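Side-chain contacts in membrane-anchored mycosin mycp1 (Mycobacterium thermoresistibile, PDB 4HVL), which is a membrane-anchored, subtilisin-like serine protease and an essential component of the mycobacterial type VII (ESX-1) secretion system: residues Ala199-Tyr202 with Ala203-Lys207; Ile338-Ile341 with Thr342-Arg346; Gly351-Asn354 with Tyr355-Ala358. All blocks are in the same frame, centred on the assembly; numbering follows the deposited sequence.

Interaction 1: Ala199-Tyr202 with Ala203-Lys207; sequences AVNY and AVHVK. With ZN (zinc ion), chain E.
The imidazole of His205 carries Asn201 OD1 at one edge and a zinc ion at another, while Val204 CG1 lies over one face, displaced toward the rim. Across the helix, the phenol of Tyr202 is met obliquely by Lys207, whose CE approaches Tyr202 OH to 3.1 Å. His205 ND1 donates to Asn201 OD1 over 2.7 Å in a nearly straight bond (167°). The acceptor lies in the ring plane, but seen from Asn201 the donor stands above the amide plane, and amide and imidazole are turned 67° against each other. Asn201 reaches down the helix because its CG is anti to the backbone N (chi1 -175°), beside its own carbonyl carbon. With the proton on ND1, the lone pair of NE2 is left for zinc, and His205 NE2 binds the metal at 2.1 Å. Two waters and one atom from outside the two segments are its other ligands. Asn201 is thus a second-shell residue that fixes the rotation of the metal-binding ring. On the other flank Lys207 bends at chi2 and passes obliquely across the hydroxyl end of the phenol, and a water accepts a hydrogen bond from Lys207 NZ (2.7 Å) and donates one to Tyr202 OH (3.0 Å); the same hydroxyl hydrogen-bonds Asn171 OD1. The backbone widens here into a pi-type turn, in which Tyr202 O accepts from both Val206 N (2.9 Å) and Lys207 N (3.0 Å). The segments lie in the C-terminal part of helix 194-206 and the residue after it, in the subtilisin-like fold. Ala199 packs on Ile166 and Val167 of helix 154-171, which Lys207 also touches at Ala170 and Asn171, while Ala203 and Val204 rest on Val211 of strand 210-214.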
loop_
_atom_site.group_PDB
_atom_site.type_symbol
_atom_site.label_atom_id
_atom_site.label_comp_id
_atom_site.label_asym_id
_atom_site.label_seq_id
_atom_site.Cartn_x
_atom_site.Cartn_y
_atom_site.Cartn_z
ATOM N N ALA A 199 -15.423 4.674 -4.494
ATOM C CA ALA A 199 -14.775 5.114 -3.259
ATOM C C ALA A 199 -13.462 5.813 -3.560
ATOM O O ALA A 199 -13.167 6.842 -2.974
ATOM C CB ALA A 199 -14.545 3.948 -2.323
ATOM N N VAL A 200 -12.679 5.261 -4.485
ATOM C CA VAL A 200 -11.397 5.858 -4.850
ATOM C C VAL A 200 -11.650 7.234 -5.434
ATOM O O VAL A 200 -10.993 8.221 -5.052
ATOM C CB VAL A 200 -10.618 4.957 -5.848
ATOM C CG1 VAL A 200 -9.369 5.654 -6.340
ATOM C CG2 VAL A 200 -10.209 3.629 -5.195
ATOM N N ASN A 201 -12.631 7.317 -6.337
ATOM C CA ASN A 201 -13.028 8.601 -6.936
ATOM C C ASN A 201 -13.431 9.647 -5.904
ATOM O O ASN A 201 -13.043 10.803 -6.025
ATOM C CB ASN A 201 -14.166 8.389 -7.931
ATOM C CG ASN A 201 -14.546 9.664 -8.676
ATOM O OD1 ASN A 201 -13.760 10.210 -9.427
ATOM N ND2 ASN A 201 -15.770 10.126 -8.473
ATOM N N TYR A 202 -14.234 9.240 -4.920
ATOM C CA TYR A 202 -14.683 10.114 -3.828
ATOM C C TYR A 202 -13.485 10.618 -3.015
ATOM O O TYR A 202 -13.374 11.818 -2.746
ATOM C CB TYR A 202 -15.653 9.302 -2.977
ATOM C CG TYR A 202 -16.190 9.862 -1.669
ATOM C CD1 TYR A 202 -17.386 10.554 -1.627
ATOM C CD2 TYR A 202 -15.538 9.598 -0.472
ATOM C CE1 TYR A 202 -17.902 11.004 -0.430
ATOM C CE2 TYR A 202 -16.032 10.040 0.727
ATOM C CZ TYR A 202 -17.220 10.737 0.749
ATOM O OH TYR A 202 -17.701 11.174 1.941
ATOM N N ALA A 203 -12.575 9.718 -2.650
ATOM C CA ALA A 203 -11.379 10.115 -1.907
ATOM C C ALA A 203 -10.551 11.147 -2.660
ATOM O O ALA A 203 -10.117 12.154 -2.090
ATOM C CB ALA A 203 -10.513 8.903 -1.563
ATOM N N VAL A 204 -10.374 10.917 -3.953
ATOM C CA VAL A 204 -9.464 11.733 -4.762
ATOM C C VAL A 204 -10.117 13.021 -5.251
ATOM O O VAL A 204 -9.484 14.077 -5.205
ATOM C CB VAL A 204 -8.944 10.920 -5.963
ATOM C CG1 VAL A 204 -8.464 11.810 -7.065
ATOM C CG2 VAL A 204 -7.853 9.966 -5.503
ATOM N N HIS A 205 -11.363 12.945 -5.712
ATOM C CA HIS A 205 -12.013 14.103 -6.324
ATOM C C HIS A 205 -12.921 14.881 -5.373
ATOM O O HIS A 205 -13.138 16.065 -5.592
ATOM C CB HIS A 205 -12.764 13.712 -7.600
ATOM C CG HIS A 205 -11.858 13.360 -8.724
ATOM N ND1 HIS A 205 -12.019 12.230 -9.497
ATOM C CD2 HIS A 205 -10.724 13.954 -9.162
ATOM C CE1 HIS A 205 -11.038 12.160 -10.379
ATOM N NE2 HIS A 205 -10.244 13.195 -10.191
ATOM N N VAL A 206 -13.419 14.247 -4.318
ATOM C CA VAL A 206 -14.349 14.931 -3.399
ATOM C C VAL A 206 -13.685 15.366 -2.087
ATOM O O VAL A 206 -14.033 16.414 -1.531
ATOM C CB VAL A 206 -15.580 14.060 -3.128
ATOM C CG1 VAL A 206 -16.551 14.753 -2.196
ATOM C CG2 VAL A 206 -16.251 13.702 -4.449
ATOM N N LYS A 207 -12.751 14.564 -1.582
ATOM C CA LYS A 207 -12.098 14.858 -0.302
ATOM C C LYS A 207 -10.609 15.237 -0.420
ATOM O O LYS A 207 -9.933 15.373 0.589
ATOM C CB LYS A 207 -12.297 13.688 0.671
ATOM C CG LYS A 207 -13.753 13.268 0.860
ATOM C CD LYS A 207 -14.599 14.313 1.603
ATOM C CE LYS A 207 -16.000 13.773 1.868
ATOM N NZ LYS A 207 -17.009 14.749 2.377
HETATM ZN ZN ZN E . -8.447 13.509 -11.257
HETATM O O HOH W 1 -19.137 13.409 3.301
HETATM O O HOH W 2 -7.905 15.672 -11.237
HETATM O O HOH W 3 -8.892 12.262 -13.097
#

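Interaction 2: Ile338-Ile341 with Thr342-Arg346; sequences INRI and TATAR
Ile338 and Asn339 hold Thr342 and Ala343 by regular helical bonds from carbonyl to amide, and Thr344 is the first residue to leave helical backbone angles as helix 334-343 ends. Both threonines turn their hydroxyls back onto the helix. In Thr344, OG1 sits between the backbone N and the carbonyl carbon (chi1 58°) and donates to Arg340 O at 2.8 Å; Thr344 N reaches the same oxygen at 3.2 Å. Thr342 adopts the same rotamer, and its OG1 donates to Asn339 O at 3.1 Å from well above the carbonyl plane, on the face also used by Ala343 N. A water bridges the helix end, donating to Ile341 O and to Thr344 OG1, each at 2.7 Å. The methyl of Thr344 serves a different group: CG2 sits over the centre of one face of the Arg340 guanidinium, 3.8 Å from Arg340 CZ. That flat group is aimed at helix 363-368, where Arg340 NE bonds Ala366 O and Arg340 NH2 bonds Trp369 O. The carbonyls of Asn339, Arg340 and Ile341 are therefore met by threonine hydroxyls, amides and a water, while the arginine binds carbonyls at the C-terminal end of the next helix, a setting that probably favours the positive charge.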
loop_
_atom_site.group_PDB
_atom_site.type_symbol
_atom_site.label_atom_id
_atom_site.label_comp_id
_atom_site.label_asym_id
_atom_site.label_seq_id
_atom_site.Cartn_x
_atom_site.Cartn_y
_atom_site.Cartn_z
ATOM N N ILE A 338 0.919 13.234 -7.497
ATOM C CA ILE A 338 1.235 11.997 -8.181
ATOM C C ILE A 338 2.083 12.241 -9.404
ATOM O O ILE A 338 3.032 11.503 -9.646
ATOM C CB ILE A 338 -0.073 11.282 -8.619
ATOM C CG1 ILE A 338 -0.522 10.308 -7.556
ATOM C CG2 ILE A 338 0.099 10.456 -9.891
ATOM C CD1 ILE A 338 -0.532 10.848 -6.172
ATOM N N ASN A 339 1.707 13.233 -10.205
ATOM C CA ASN A 339 2.417 13.487 -11.457
ATOM C C ASN A 339 3.851 13.938 -11.179
ATOM O O ASN A 339 4.771 13.601 -11.924
ATOM C CB ASN A 339 1.670 14.505 -12.331
ATOM C CG ASN A 339 0.431 13.918 -13.007
ATOM O OD1 ASN A 339 0.284 12.701 -13.167
ATOM N ND2 ASN A 339 -0.464 14.787 -13.401
ATOM N N ARG A 340 4.032 14.650 -10.069
ATOM C CA ARG A 340 5.341 15.081 -9.634
ATOM C C ARG A 340 6.197 13.869 -9.231
ATOM O O ARG A 340 7.388 13.795 -9.574
ATOM C CB ARG A 340 5.201 16.056 -8.468
ATOM C CG ARG A 340 6.511 16.631 -7.953
ATOM C CD ARG A 340 7.235 17.371 -9.081
ATOM N NE ARG A 340 8.491 17.933 -8.624
ATOM C CZ ARG A 340 9.342 18.612 -9.391
ATOM N NH1 ARG A 340 9.065 18.824 -10.674
ATOM N NH2 ARG A 340 10.477 19.081 -8.872
ATOM N N ILE A 341 5.586 12.931 -8.498
ATOM C CA ILE A 341 6.283 11.715 -8.099
ATOM C C ILE A 341 6.748 10.942 -9.332
ATOM O O ILE A 341 7.921 10.555 -9.394
ATOM C CB ILE A 341 5.434 10.829 -7.178
ATOM C CG1 ILE A 341 5.215 11.531 -5.831
ATOM C CG2 ILE A 341 6.085 9.462 -6.975
ATOM C CD1 ILE A 341 4.113 10.930 -4.987
ATOM N N THR A 342 5.858 10.745 -10.317
ATOM C CA THR A 342 6.193 9.949 -11.509
ATOM C C THR A 342 7.155 10.666 -12.450
ATOM O O THR A 342 8.081 10.051 -12.978
ATOM C CB THR A 342 4.950 9.494 -12.295
ATOM O OG1 THR A 342 4.198 10.629 -12.743
ATOM C CG2 THR A 342 4.067 8.611 -11.417
ATOM N N ALA A 343 6.965 11.970 -12.635
ATOM C CA ALA A 343 7.778 12.736 -13.548
ATOM C C ALA A 343 9.232 12.845 -13.090
ATOM O O ALA A 343 10.101 13.039 -13.903
ATOM C CB ALA A 343 7.184 14.127 -13.743
ATOM N N THR A 344 9.499 12.719 -11.797
ATOM C CA THR A 344 10.876 12.777 -11.299
ATOM C C THR A 344 11.460 11.415 -10.939
ATOM O O THR A 344 12.528 11.351 -10.334
ATOM C CB THR A 344 10.961 13.654 -10.039
ATOM O OG1 THR A 344 10.088 13.110 -9.048
ATOM C CG2 THR A 344 10.574 15.099 -10.354
ATOM N N ALA A 345 10.756 10.336 -11.260
ATOM C CA ALA A 345 11.270 8.999 -10.946
ATOM C C ALA A 345 12.372 8.636 -11.926
ATOM O O ALA A 345 12.495 9.235 -12.988
ATOM C CB ALA A 345 10.171 7.961 -10.995
ATOM N N ARG A 346 13.203 7.679 -11.538
ATOM C CA ARG A 346 14.293 7.206 -12.387
ATOM C C ARG A 346 13.719 6.161 -13.351
ATOM O O ARG A 346 13.409 5.054 -12.948
ATOM C CB ARG A 346 15.379 6.601 -11.512
ATOM C CG ARG A 346 16.713 6.403 -12.209
ATOM C CD ARG A 346 17.689 7.531 -11.863
ATOM N NE ARG A 346 19.043 7.234 -12.329
ATOM C CZ ARG A 346 19.897 6.415 -11.711
ATOM N NH1 ARG A 346 19.545 5.792 -10.582
ATOM N NH2 ARG A 346 21.119 6.219 -12.216
HETATM O O HOH W 4 9.992 10.764 -7.669
#

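Interaction 3: Gly351-Asn354 with Tyr355-Ala358; sequences GVDN and YVGA
Asp353 folds its carboxylate back over the turn that follows and receives two consecutive amides on one oxygen. Its CG stands between the backbone N and the carbonyl carbon (chi1 70°), which brings OD1 within bonding distance of the amides of Tyr355 and Val356. Val356 N meets Asp353 OD1 at 2.9 Å in an almost straight bond (172°), nearly in line with the C-O bond. Tyr355 N also reaches Asp353 OD1 at 2.9 Å, but from above the carboxylate plane. The bond to Tyr355 N closes an Asx turn, and OD1 also accepts from Val356 N, three residues on. The side chains of the two donors hem in the same oxygen. In Val356 the CG2 branch lies between N and the carbonyl carbon, the more hindered site, and this methyl presses to 3.3 Å from Asp353 OD1. The Tyr355 ring turns an edge toward it, with CD2 3.8 Å from Asp353 OD1. The two arms join at a single antiparallel bridge, a hydrogen-bonded pair: Asp353 N donates to Gly357 O at 3.0 Å, while the return bond from Gly357 N to Asp353 O, 2.8 Å long, is weak because it is bent. Gly357 has a positive phi of 62°, a conformation glycine takes readily. Its carbonyl oxygen also receives a CA-H contact from Val352 CA (3.3 Å), with Val352 CG1 alongside. At the apex, the buried Asn354 bonds Arg237 O through ND2, and its backbone pairs with Gly274. Pro348 lies against both Asp353 and Val356. Chemically, this is a hairpin-like turn between helices 334-343 and 363-368 in which one carboxylate oxygen gathers two loop amides, alongside the backbone bridge; two donated N-H groups would be expected to stabilise the charged form of Asp353.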
loop_
_atom_site.group_PDB
_atom_site.type_symbol
_atom_site.label_atom_id
_atom_site.label_comp_id
_atom_site.label_asym_id
_atom_site.label_seq_id
_atom_site.Cartn_x
_atom_site.Cartn_y
_atom_site.Cartn_z
ATOM N N GLY A 351 11.586 3.231 -20.753
ATOM C CA GLY A 351 10.862 4.481 -20.469
ATOM C C GLY A 351 9.743 4.309 -19.438
ATOM O O GLY A 351 9.757 4.929 -18.370
ATOM N N VAL A 352 8.743 3.521 -19.782
ATOM C CA VAL A 352 7.729 3.080 -18.823
ATOM C C VAL A 352 7.597 1.579 -19.031
ATOM O O VAL A 352 7.704 1.093 -20.161
ATOM C CB VAL A 352 6.366 3.782 -19.061
ATOM C CG1 VAL A 352 5.235 3.102 -18.301
ATOM C CG2 VAL A 352 6.440 5.261 -18.688
ATOM N N ASP A 353 7.394 0.832 -17.950
ATOM C CA ASP A 353 7.074 -0.573 -18.095
ATOM C C ASP A 353 6.089 -1.040 -17.026
ATOM O O ASP A 353 5.718 -0.286 -16.122
ATOM C CB ASP A 353 8.351 -1.419 -18.176
ATOM C CG ASP A 353 9.106 -1.493 -16.872
ATOM O OD1 ASP A 353 8.474 -1.566 -15.793
ATOM O OD2 ASP A 353 10.352 -1.525 -16.929
ATOM N N ASN A 354 5.655 -2.281 -17.162
ATOM C CA ASN A 354 4.615 -2.836 -16.302
ATOM C C ASN A 354 5.110 -3.305 -14.928
ATOM O O ASN A 354 4.311 -3.667 -14.078
ATOM C CB ASN A 354 3.878 -3.960 -17.051
ATOM C CG ASN A 354 2.873 -3.423 -18.063
ATOM O OD1 ASN A 354 2.908 -2.246 -18.418
ATOM N ND2 ASN A 354 1.950 -4.290 -18.519
ATOM N N TYR A 355 6.427 -3.274 -14.711
ATOM C CA TYR A 355 6.999 -3.741 -13.457
ATOM C C TYR A 355 7.196 -2.569 -12.498
ATOM O O TYR A 355 6.831 -2.652 -11.312
ATOM C CB TYR A 355 8.296 -4.507 -13.730
ATOM C CG TYR A 355 8.065 -5.582 -14.757
ATOM C CD1 TYR A 355 7.568 -6.806 -14.390
ATOM C CD2 TYR A 355 8.293 -5.339 -16.115
ATOM C CE1 TYR A 355 7.300 -7.791 -15.331
ATOM C CE2 TYR A 355 8.035 -6.314 -17.074
ATOM C CZ TYR A 355 7.535 -7.543 -16.669
ATOM O OH TYR A 355 7.279 -8.528 -17.603
ATOM N N VAL A 356 7.726 -1.469 -13.031
ATOM C CA VAL A 356 8.053 -0.287 -12.243
ATOM C C VAL A 356 7.328 0.975 -12.704
ATOM O O VAL A 356 7.477 2.024 -12.087
ATOM C CB VAL A 356 9.582 -0.027 -12.201
ATOM C CG1 VAL A 356 10.288 -1.190 -11.518
ATOM C CG2 VAL A 356 10.164 0.243 -13.594
ATOM N N GLY A 357 6.521 0.879 -13.757
ATOM C CA GLY A 357 5.843 2.046 -14.291
ATOM C C GLY A 357 6.860 3.057 -14.777
ATOM O O GLY A 357 7.732 2.713 -15.577
ATOM N N ALA A 358 6.747 4.292 -14.293
ATOM C CA ALA A 358 7.679 5.361 -14.669
ATOM C C ALA A 358 9.029 5.211 -13.935
ATOM O O ALA A 358 9.981 5.951 -14.217
ATOM C CB ALA A 358 7.076 6.730 -14.384
#

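In the fold
Interactions 2 and 3 adjoin, their centres 12 Å apart: Ala358 CB packs 3.7 Å from Thr342 O, and Ala345 CB lies 3.8 Å from Ala358 O, so this loop backs onto the end of helix 334-343. Interaction 1 belongs to a separate helix; its nearest atoms are about 7 Å from interaction 2 and about 18 Å from interaction 3. Interactions 1 and 2 are linked through strand 210-214, which offers Val211 to the first and Val210 and Ile212 to the second. The zinc bound by His205 in interaction 1 lies about 8 Å from the side chain of Asn339 in interaction 2. None of the contacts contains the predicted charge-relay residues Asp70, His101 and Ser312.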